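Local structure of putative alpha-N-acetylgalactosaminidase (Bacillus halodurans C-125, 3CC1) at residues Asp242-Trp247 and Ile282-Gly287. The protein probably hydrolyses terminal alpha-N-acetylgalactosamine residues from glycoconjugates, as a retaining glycoside hydrolase related to the alpha-galactosidases. Residues are numbered along the deposited sequence; the frame is centred on the assembly and turned at random. Where two conformers were deposited one is given.
Sequences DFWDDW and IRSVDG
Asp286 OD2 takes hydrogen bonds from two indoles, Trp244 NE1 across this contact and Trp19 NE1 from helix 19-22. The two loops meet in the TIM-barrel part of an alpha-galactosidase-like fold: 242-247 leads from strand 240-241 into helix 247-262, while the loop 282-287 follows strand 279-280. The bond from Trp244 NE1 to Asp286 OD2 measures 3.1 Å and bends to 150° at the hydrogen. OD2 lies in the plane of the indole, yet the N-H reaches it from above the carboxylate, whose own plane is turned 71° from the ring. With CG set between the backbone N and the carbonyl carbon (chi1 64°), the Asp286 carboxylate swings over to the indole, and OD1 comes to 3.4 Å from Trp244 CZ2. Gly287 CA lies over one face of the ring, a CH-pi contact 3.7 Å from the centroid of the five-membered ring. With no side chain at Gly287, its CA comes to 3.6 Å from Trp244 CE2. Trp19 and Asp20 of helix 19-22 and Leu249 of helix 247-262 also touch the indole, which is buried. A leucine in place of Trp244, having no N-H, would probably leave Asp286 OD2 held by Trp19 but less firmly fixed, and open a gap against Gly287. Asp242, whose OD2 pairs with Arg190 of a neighbouring subunit, and Asp286, which packs on Leu191 of that subunit, bring the contact to the subunit interface. At the far end of the indole, Ser284 OG approaches Trp244 CH2 obliquely at 3.6 Å.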
loop_
_atom_site.group_PDB
_atom_site.type_symbol
_atom_site.label_atom_id
_atom_site.label_comp_id
_atom_site.label_asym_id
_atom_site.label_seq_id
_atom_site.Cartn_x
_atom_site.Cartn_y
_atom_site.Cartn_z
ATOM N N ASP A 242 -9.078 -4.825 17.791
ATOM C CA ASP A 242 -8.500 -4.410 19.034
ATOM C C ASP A 242 -7.092 -4.979 19.176
ATOM O O ASP A 242 -6.769 -6.086 18.689
ATOM C CB ASP A 242 -9.373 -4.837 20.200
ATOM C CG ASP A 242 -10.628 -3.975 20.314
ATOM O OD1 ASP A 242 -10.495 -2.721 20.422
ATOM O OD2 ASP A 242 -11.726 -4.553 20.277
ATOM N N PHE A 243 -6.275 -4.202 19.871
ATOM C CA PHE A 243 -4.918 -4.571 20.117
ATOM C C PHE A 243 -4.854 -5.739 21.063
ATOM O O PHE A 243 -5.507 -5.775 22.124
ATOM C CB PHE A 243 -4.071 -3.381 20.571
ATOM C CG PHE A 243 -2.624 -3.707 20.619
ATOM C CD1 PHE A 243 -1.911 -3.875 19.448
ATOM C CD2 PHE A 243 -1.985 -3.924 21.827
ATOM C CE1 PHE A 243 -0.587 -4.213 19.481
ATOM C CE2 PHE A 243 -0.673 -4.269 21.859
ATOM C CZ PHE A 243 0.040 -4.437 20.665
ATOM N N TRP A 244 -4.040 -6.710 20.638
ATOM C CA TRP A 244 -3.740 -7.924 21.382
ATOM C C TRP A 244 -2.286 -8.374 21.172
ATOM O O TRP A 244 -1.528 -7.788 20.380
ATOM C CB TRP A 244 -4.695 -9.075 20.963
ATOM C CG TRP A 244 -6.001 -9.109 21.643
ATOM C CD1 TRP A 244 -7.215 -8.745 21.125
ATOM C CD2 TRP A 244 -6.262 -9.553 22.976
ATOM N NE1 TRP A 244 -8.201 -8.942 22.044
ATOM C CE2 TRP A 244 -7.648 -9.434 23.193
ATOM C CE3 TRP A 244 -5.459 -10.039 24.006
ATOM C CZ2 TRP A 244 -8.248 -9.777 24.397
ATOM C CZ3 TRP A 244 -6.047 -10.377 25.184
ATOM C CH2 TRP A 244 -7.452 -10.274 25.365
ATOM N N ASP A 245 -1.925 -9.443 21.882
ATOM C CA ASP A 245 -0.574 -10.082 21.810
ATOM C C ASP A 245 -0.373 -10.895 20.522
ATOM O O ASP A 245 -0.257 -12.139 20.527
ATOM C CB ASP A 245 -0.279 -10.934 23.069
ATOM C CG ASP A 245 -1.340 -11.980 23.352
ATOM O OD1 ASP A 245 -2.559 -11.722 23.152
ATOM O OD2 ASP A 245 -0.957 -13.061 23.803
ATOM N N ASP A 246 -0.400 -10.183 19.404
ATOM C CA ASP A 246 -0.026 -10.767 18.120
ATOM C C ASP A 246 0.828 -9.796 17.356
ATOM O O ASP A 246 0.518 -8.609 17.272
ATOM C CB ASP A 246 -1.242 -11.142 17.276
ATOM C CG ASP A 246 -0.854 -11.947 16.028
ATOM O OD1 ASP A 246 -0.578 -11.314 14.972
ATOM O OD2 ASP A 246 -0.856 -13.209 16.095
ATOM N N TRP A 247 1.937 -10.295 16.839
ATOM C CA TRP A 247 2.888 -9.419 16.154
ATOM C C TRP A 247 2.250 -8.666 14.997
ATOM O O TRP A 247 2.599 -7.527 14.720
ATOM C CB TRP A 247 4.108 -10.181 15.648
ATOM C CG TRP A 247 5.002 -9.321 14.815
ATOM C CD1 TRP A 247 5.228 -9.434 13.492
ATOM C CD2 TRP A 247 5.772 -8.193 15.263
ATOM N NE1 TRP A 247 6.110 -8.461 13.081
ATOM C CE2 TRP A 247 6.440 -7.668 14.141
ATOM C CE3 TRP A 247 5.950 -7.575 16.490
ATOM C CZ2 TRP A 247 7.297 -6.568 14.218
ATOM C CZ3 TRP A 247 6.817 -6.468 16.559
ATOM C CH2 TRP A 247 7.459 -5.984 15.437
ATOM N N ILE A 282 -7.865 -15.180 30.616
ATOM C CA ILE A 282 -8.389 -16.092 31.651
ATOM C C ILE A 282 -9.859 -16.409 31.368
ATOM O O ILE A 282 -10.253 -17.569 31.352
ATOM C CB ILE A 282 -8.148 -15.551 33.076
ATOM C CG1 ILE A 282 -6.645 -15.371 33.300
ATOM C CG2 ILE A 282 -8.705 -16.497 34.161
ATOM C CD1 ILE A 282 -6.278 -14.680 34.580
ATOM N N ARG A 283 -10.655 -15.373 31.108
ATOM C CA ARG A 283 -12.016 -15.541 30.623
ATOM C C ARG A 283 -12.165 -14.518 29.517
ATOM O O ARG A 283 -12.402 -13.370 29.774
ATOM C CB ARG A 283 -13.058 -15.326 31.729
ATOM C CG ARG A 283 -12.946 -16.325 32.906
ATOM C CD ARG A 283 -14.114 -16.257 33.883
ATOM N NE ARG A 283 -14.372 -14.896 34.376
ATOM C CZ ARG A 283 -13.798 -14.334 35.429
ATOM N NH1 ARG A 283 -12.894 -14.994 36.122
ATOM N NH2 ARG A 283 -14.145 -13.100 35.798
ATOM N N SER A 284 -11.930 -14.957 28.287
ATOM C CA SER A 284 -11.706 -14.084 27.121
ATOM C C SER A 284 -11.990 -14.850 25.826
ATOM O O SER A 284 -11.489 -15.970 25.602
ATOM C CB SER A 284 -10.267 -13.590 27.093
ATOM O OG SER A 284 -10.076 -12.630 26.080
ATOM N N VAL A 285 -12.749 -14.226 24.946
ATOM C CA VAL A 285 -13.147 -14.872 23.699
ATOM C C VAL A 285 -12.774 -14.076 22.411
ATOM O O VAL A 285 -13.097 -14.515 21.310
ATOM C CB VAL A 285 -14.672 -15.193 23.690
ATOM C CG1 VAL A 285 -14.990 -16.242 24.784
ATOM C CG2 VAL A 285 -15.523 -13.924 23.878
ATOM N N ASP A 286 -12.148 -12.908 22.561
ATOM C CA ASP A 286 -11.828 -12.059 21.414
ATOM C C ASP A 286 -10.350 -12.012 21.082
ATOM O O ASP A 286 -9.937 -11.311 20.146
ATOM C CB ASP A 286 -12.309 -10.616 21.635
ATOM C CG ASP A 286 -11.606 -9.931 22.786
ATOM O OD1 ASP A 286 -11.497 -10.593 23.841
ATOM O OD2 ASP A 286 -11.191 -8.744 22.644
ATOM N N GLY A 287 -9.543 -12.719 21.864
ATOM C CA GLY A 287 -8.069 -12.656 21.684
ATOM C C GLY A 287 -7.460 -13.852 20.958
ATOM O O GLY A 287 -8.147 -14.813 20.636
#